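Local atomic coordinates of type I modular polyketide synthase (Streptomyces albus subsp. albus, PDB entry 6IYT), a protein that probably loads an ethylmalonyl-type extender unit from coenzyme A for chain elongation, as the acyltransferase domain of a salinomycin polyketide synthase module. Residues I181-L184 against Q185-F189; E377-V380 against R381-A385. One frame throughout, in Å; residues are numbered along the deposited sequence.

Contact 1 (I181-L184 against Q185-F189); sequences IEIL and QPVLF
Gln185 N and Leu188 N reach back to the carbonyls of Ile181 and Leu184, four residues earlier, in nearly straight N-H...O bonds of the alpha-helical pattern, while Pro186, having no N-H, omits the bond to Glu182 O and kinks helix 181-200. This is the first part of that helix, largely buried here in the acyltransferase domain, and it illustrates how a helix accommodates an internal proline. The ring carbon CD of Pro186, bonded to the nitrogen in place of its hydrogen, lies 3.2 Å from Glu182 O and 3.3 Å from Ile183 O. Just beyond the gap the pattern resumes, Val187 N bonding to Ile183 O at a more bent 151°.

Side chains one turn apart then pair along the helix. Ile181 and Gln185 run alongside each other in the same direction: with CG anti to the carbonyl carbon (chi1 -65°) and the chain extended beyond it, Gln185 brings its amide nitrogen NE2 to 3.5 Å from Ile181 CD1. Gln214 and helix 228-245 also touch this glutamine, which lies near a GxSxG sequence resembling a nucleophile elbow. On another face Val187 packs against helix 165-170, as does Ile183. Leu184 and Leu188 meet at an oblique angle through their branched ends, where CD2 of Leu188 comes to 3.8 Å from CG of Leu184.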
ATOM      1  N   ILE A 181       3.975 -18.813  -5.545  1.00  4.77           N
ATOM      2  CA  ILE A 181       4.837 -17.691  -5.171  1.00  5.37           C
ATOM      3  C   ILE A 181       5.481 -16.987  -6.398  1.00  5.16           C
ATOM      4  O   ILE A 181       5.567 -15.784  -6.429  1.00  4.78           O
ATOM      5  CB  ILE A 181       5.921 -18.117  -4.140  1.00  5.65           C
ATOM      6  CG1 ILE A 181       6.604 -16.902  -3.564  1.00  6.72           C
ATOM      7  CG2 ILE A 181       6.908 -19.070  -4.754  1.00  6.20           C
ATOM      8  CD1 ILE A 181       7.359 -17.179  -2.289  1.00  7.35           C
ATOM      9  N   GLU A 182       5.781 -17.755  -7.446  1.00  5.81           N
ATOM     10  CA  GLU A 182       6.494 -17.215  -8.603  1.00  6.40           C
ATOM     11  C   GLU A 182       5.521 -16.473  -9.540  1.00  5.45           C
ATOM     12  O   GLU A 182       5.928 -15.725 -10.394  1.00  5.22           O
ATOM     13  CB  GLU A 182       7.238 -18.322  -9.329  1.00  7.23           C
ATOM     14  CG  GLU A 182       6.309 -19.303 -10.088  1.00  8.62           C
ATOM     15  CD  GLU A 182       5.813 -20.491  -9.242  1.00 10.75           C
ATOM     16  OE1 GLU A 182       5.687 -20.396  -7.981  1.00  9.00           O
ATOM     17  OE2 GLU A 182       5.449 -21.534  -9.867  1.00 15.17           O
ATOM     18  N   ILE A 183       4.234 -16.617  -9.263  1.00  5.56           N
ATOM     19  CA  ILE A 183       3.166 -15.864  -9.968  1.00  5.75           C
ATOM     20  C   ILE A 183       2.747 -14.662  -9.154  1.00  5.70           C
ATOM     21  O   ILE A 183       2.659 -13.530  -9.674  1.00  5.27           O
ATOM     22  CB  ILE A 183       1.950 -16.751 -10.226  1.00  6.06           C
ATOM     23  CG1 ILE A 183       2.347 -18.084 -10.920  1.00  6.80           C
ATOM     24  CG2 ILE A 183       0.903 -15.980 -11.036  1.00  6.68           C
ATOM     25  CD1 ILE A 183       3.111 -17.928 -12.192  1.00  7.01           C
ATOM     26  N   LEU A 184       2.563 -14.891  -7.852  1.00  4.93           N
ATOM     27  CA  LEU A 184       2.112 -13.854  -6.929  1.00  5.06           C
ATOM     28  C   LEU A 184       3.073 -12.673  -6.815  1.00  4.58           C
ATOM     29  O   LEU A 184       2.640 -11.501  -6.823  1.00  4.50           O
ATOM     30  CB  LEU A 184       1.882 -14.471  -5.549  1.00  5.65           C
ATOM     31  CG  LEU A 184       1.337 -13.564  -4.475  1.00  6.09           C
ATOM     32  CD1 LEU A 184      -0.005 -13.029  -4.920  1.00  5.97           C
ATOM     33  CD2 LEU A 184       1.204 -14.351  -3.161  1.00  7.37           C
ATOM     34  N   GLN A 185       4.363 -12.941  -6.592  1.00  4.52           N
ATOM     35  CA  GLN A 185       5.273 -11.816  -6.326  1.00  4.82           C
ATOM     36  C   GLN A 185       5.325 -10.839  -7.521  1.00  4.58           C
ATOM     37  O   GLN A 185       5.232  -9.653  -7.336  1.00  4.11           O
ATOM     38  CB  GLN A 185       6.650 -12.280  -5.913  1.00  5.34           C
ATOM     39  CG  GLN A 185       6.655 -13.019  -4.591  1.00  5.71           C
ATOM     40  CD  GLN A 185       8.039 -13.103  -3.950  1.00  8.02           C
ATOM     41  OE1 GLN A 185       9.002 -12.505  -4.432  1.00  8.06           O
ATOM     42  NE2 GLN A 185       8.114 -13.771  -2.813  1.00 10.00           N
ATOM     43  N   PRO A 186       5.419 -11.354  -8.758  1.00  4.45           N
ATOM     44  CA  PRO A 186       5.454 -10.364  -9.827  1.00  4.69           C
ATOM     45  C   PRO A 186       4.124  -9.662 -10.047  1.00  4.49           C
ATOM     46  O   PRO A 186       4.102  -8.461 -10.431  1.00  4.81           O
ATOM     47  CB  PRO A 186       5.856 -11.209 -11.079  1.00  5.30           C
ATOM     48  CG  PRO A 186       6.589 -12.386 -10.507  1.00  5.69           C
ATOM     49  CD  PRO A 186       5.797 -12.694  -9.242  1.00  5.13           C
ATOM     50  N   VAL A 187       3.021 -10.334  -9.715  1.00  4.76           N
ATOM     51  CA  VAL A 187       1.700  -9.686  -9.793  1.00  5.21           C
ATOM     52  C   VAL A 187       1.554  -8.594  -8.697  1.00  5.23           C
ATOM     53  O   VAL A 187       1.185  -7.478  -8.994  1.00  4.71           O
ATOM     54  CB  VAL A 187       0.579 -10.694  -9.674  1.00  6.38           C
ATOM     55  CG1 VAL A 187      -0.719  -9.991  -9.382  1.00  7.44           C
ATOM     56  CG2 VAL A 187       0.480 -11.505 -10.946  1.00  6.34           C
ATOM     57  N   LEU A 188       1.973  -8.912  -7.469  1.00  5.74           N
ATOM     58  CA  LEU A 188       2.012  -7.919  -6.381  1.00  6.39           C
ATOM     59  C   LEU A 188       2.858  -6.705  -6.720  1.00  5.43           C
ATOM     60  O   LEU A 188       2.486  -5.592  -6.403  1.00  4.62           O
ATOM     61  CB  LEU A 188       2.533  -8.561  -5.103  1.00  8.31           C
ATOM     62  CG  LEU A 188       1.596  -8.898  -3.947  1.00 15.63           C
ATOM     63  CD1 LEU A 188       0.147  -9.019  -4.315  1.00 15.91           C
ATOM     64  CD2 LEU A 188       2.091 -10.107  -3.155  1.00 12.64           C
ATOM     65  N   PHE A 189       4.051  -6.951  -7.277  1.00  4.81           N
ATOM     66  CA  PHE A 189       4.915  -5.911  -7.759  1.00  4.80           C
ATOM     67  C   PHE A 189       4.176  -4.983  -8.743  1.00  5.56           C
ATOM     68  O   PHE A 189       4.182  -3.779  -8.578  1.00  4.51           O
ATOM     69  CB  PHE A 189       6.126  -6.528  -8.445  1.00  5.21           C
ATOM     70  CG  PHE A 189       6.935  -5.559  -9.239  1.00  4.68           C
ATOM     71  CD1 PHE A 189       7.907  -4.788  -8.623  1.00  4.70           C
ATOM     72  CD2 PHE A 189       6.869  -5.556 -10.595  1.00  4.41           C
ATOM     73  CE1 PHE A 189       8.709  -3.920  -9.351  1.00  4.44           C
ATOM     74  CE2 PHE A 189       7.673  -4.723 -11.342  1.00  4.13           C
ATOM     75  CZ  PHE A 189       8.608  -3.900 -10.711  1.00  4.40           C
TER

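Contact 2 (E377-V380 against R381-A385); sequences EPVV and RALIA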
ATOM      1  N   GLU A 377      10.009  -1.514  11.912  1.00  8.06           N
ATOM      2  CA  GLU A 377       9.724  -0.659  13.070  1.00 11.05           C
ATOM      3  C   GLU A 377      10.796   0.428  13.347  1.00  8.83           C
ATOM      4  O   GLU A 377      10.458   1.590  13.445  1.00  9.73           O
ATOM      5  CB  GLU A 377       9.476  -1.509  14.327  1.00 12.50           C
ATOM      6  CG  GLU A 377       9.335  -0.687  15.595  1.00 14.99           C
ATOM      7  CD  GLU A 377       9.291  -1.564  16.845  1.00 22.24           C
ATOM      8  OE1 GLU A 377       9.539  -2.775  16.726  1.00 22.97           O
ATOM      9  OE2 GLU A 377       8.994  -1.044  17.935  1.00 30.36           O
ATOM     10  N   PRO A 378      12.102   0.069  13.310  1.00  9.24           N
ATOM     11  CA  PRO A 378      13.121   1.109  13.521  1.00 11.24           C
ATOM     12  C   PRO A 378      13.172   2.149  12.381  1.00  8.52           C
ATOM     13  O   PRO A 378      13.481   3.319  12.604  1.00  8.09           O
ATOM     14  CB  PRO A 378      14.431   0.328  13.592  1.00 12.51           C
ATOM     15  CG  PRO A 378      14.069  -1.109  13.721  1.00 12.62           C
ATOM     16  CD  PRO A 378      12.661  -1.298  13.316  1.00 10.51           C
ATOM     17  N   VAL A 379      12.842   1.730  11.183  1.00  7.73           N
ATOM     18  CA  VAL A 379      12.814   2.645  10.071  1.00  7.41           C
ATOM     19  C   VAL A 379      11.597   3.590  10.166  1.00  6.65           C
ATOM     20  O   VAL A 379      11.722   4.782   9.915  1.00  6.66           O
ATOM     21  CB  VAL A 379      12.829   1.881   8.733  1.00  6.76           C
ATOM     22  CG1 VAL A 379      12.561   2.831   7.579  1.00  7.37           C
ATOM     23  CG2 VAL A 379      14.174   1.178   8.562  1.00  7.65           C
ATOM     24  N   VAL A 380      10.462   3.092  10.639  1.00  6.66           N
ATOM     25  CA  VAL A 380       9.329   3.961  10.897  1.00  7.14           C
ATOM     26  C   VAL A 380       9.718   5.051  11.925  1.00  7.62           C
ATOM     27  O   VAL A 380       9.389   6.212  11.757  1.00  6.94           O
ATOM     28  CB  VAL A 380       8.124   3.177  11.415  1.00  7.64           C
ATOM     29  CG1 VAL A 380       6.991   4.118  11.810  1.00  8.28           C
ATOM     30  CG2 VAL A 380       7.650   2.216  10.351  1.00  8.37           C
ATOM     31  N   ARG A 381      10.367   4.637  13.004  1.00  8.03           N
ATOM     32  CA  ARG A 381      10.862   5.593  13.998  1.00  9.50           C
ATOM     33  C   ARG A 381      11.765   6.655  13.348  1.00  8.71           C
ATOM     34  O   ARG A 381      11.628   7.847  13.599  1.00  9.47           O
ATOM     35  CB  ARG A 381      11.624   4.860  15.096  1.00 11.16           C
ATOM     36  CG  ARG A 381      10.787   3.947  15.933  1.00 14.13           C
ATOM     37  CD  ARG A 381      11.604   3.287  17.028  1.00 17.18           C
ATOM     38  NE  ARG A 381      10.825   2.247  17.659  1.00 20.92           N
ATOM     39  CZ  ARG A 381       9.992   2.458  18.673  1.00 25.90           C
ATOM     40  NH1 ARG A 381       9.205   1.479  19.104  1.00 30.15           N
ATOM     41  NH2 ARG A 381       9.955   3.650  19.270  1.00 26.37           N
ATOM     42  N   ALA A 382      12.672   6.214  12.498  1.00  9.18           N
ATOM     43  CA  ALA A 382      13.605   7.098  11.898  1.00  7.93           C
ATOM     44  C   ALA A 382      12.894   8.063  10.936  1.00  8.57           C
ATOM     45  O   ALA A 382      13.221   9.268  10.880  1.00  7.75           O
ATOM     46  CB  ALA A 382      14.668   6.305  11.189  1.00  9.61           C
ATOM     47  N   LEU A 383      11.898   7.542  10.193  1.00  7.17           N
ATOM     48  CA  LEU A 383      11.086   8.380   9.318  1.00  6.45           C
ATOM     49  C   LEU A 383      10.356   9.472  10.114  1.00  6.64           C
ATOM     50  O   LEU A 383      10.369  10.625   9.735  1.00  7.66           O
ATOM     51  CB  LEU A 383      10.087   7.519   8.519  1.00  6.61           C
ATOM     52  CG  LEU A 383      10.734   6.711   7.403  1.00  5.94           C
ATOM     53  CD1 LEU A 383       9.831   5.570   6.979  1.00  5.51           C
ATOM     54  CD2 LEU A 383      11.038   7.599   6.212  1.00  6.44           C
ATOM     55  N   ILE A 384       9.735   9.097  11.219  1.00  7.33           N
ATOM     56  CA  ILE A 384       9.027  10.054  12.026  1.00  8.58           C
ATOM     57  C   ILE A 384       9.994  11.130  12.539  1.00  8.69           C
ATOM     58  O   ILE A 384       9.713  12.341  12.478  1.00  7.76           O
ATOM     59  CB  ILE A 384       8.335   9.371  13.193  1.00  9.10           C
ATOM     60  CG1 ILE A 384       7.177   8.515  12.664  1.00  8.21           C
ATOM     61  CG2 ILE A 384       7.796  10.416  14.166  1.00 11.35           C
ATOM     62  CD1 ILE A 384       6.528   7.663  13.699  1.00  8.29           C
ATOM     63  N   ALA A 385      11.149  10.694  12.998  1.00 10.66           N
ATOM     64  CA  ALA A 385      12.168  11.642  13.497  1.00 10.45           C
ATOM     65  C   ALA A 385      12.681  12.561  12.389  1.00 12.77           C
ATOM     66  O   ALA A 385      13.035  13.723  12.646  1.00 11.70           O
ATOM     67  CB  ALA A 385      13.326  10.873  14.125  1.00 11.99           C
TER
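Arg381 and Glu377, one turn apart on helix 376-385, form an i to i+4 salt bridge, a worked example of how opposite charges pair along a helix. The arginine begins with CB 3.5 Å from Pro378 O; CG follows at 3.4 Å from Glu377 O, the same carbonyl that accepts the backbone N-H of Arg381. With chi1 at -66° CG lies beside the backbone N, and the extended chain keeps CD near Glu377 O, at 4.1 Å, before NE passes 3.9 Å from Glu377 CG. CZ is 3.7 Å from Glu377 OE2, and at the tip NH1 gives that oxygen a nearly straight bond (170°) of 2.8 Å. The acceptor lies almost in the guanidinium plane and is approached on its anti side, and the two flat groups are turned 42° from each other. NH1 also forms a salt bridge with Asp410, so this nitrogen is shared between two carboxylates, while NH2 is hydrogen-bonded elsewhere in the structure.

Two apolar pairs follow the same spacing: Val379 CG1 meets Leu383 CD1 at 3.9 Å, and Val380 CG1 meets Ile384 CD1 at 4.0 Å. Helix 401-411 receives Glu377, Val380 and Arg381 through Thr407, while Val379 and Leu383 rest on strand 208-211 at Val210, and Leu383 and Ile384 reach Phe391 of strand 388-393.

How the contacts relate
From the N terminus, the chain first reaches contact 1 at the start of helix 181-200, runs through strand 208-211 and the rest of the intervening fold, then enters contact 2 on helix 376-385. Each joins successive turns of a single helix, so neither closes a long loop, and the two follow in series without nesting or crossing. The centres of contacts 1 and 2 lie about 28 Å apart. Their nearest atoms are about 18 Å apart, so they do not touch. Contact 1 sits among helices 165-170, 215-223 and 228-245; contact 2 joins strands 208-211 and 388-393 of the parallel sheet to helix 401-411 and, by a backbone bond of Glu377 with Asn281, to the mixed sheet.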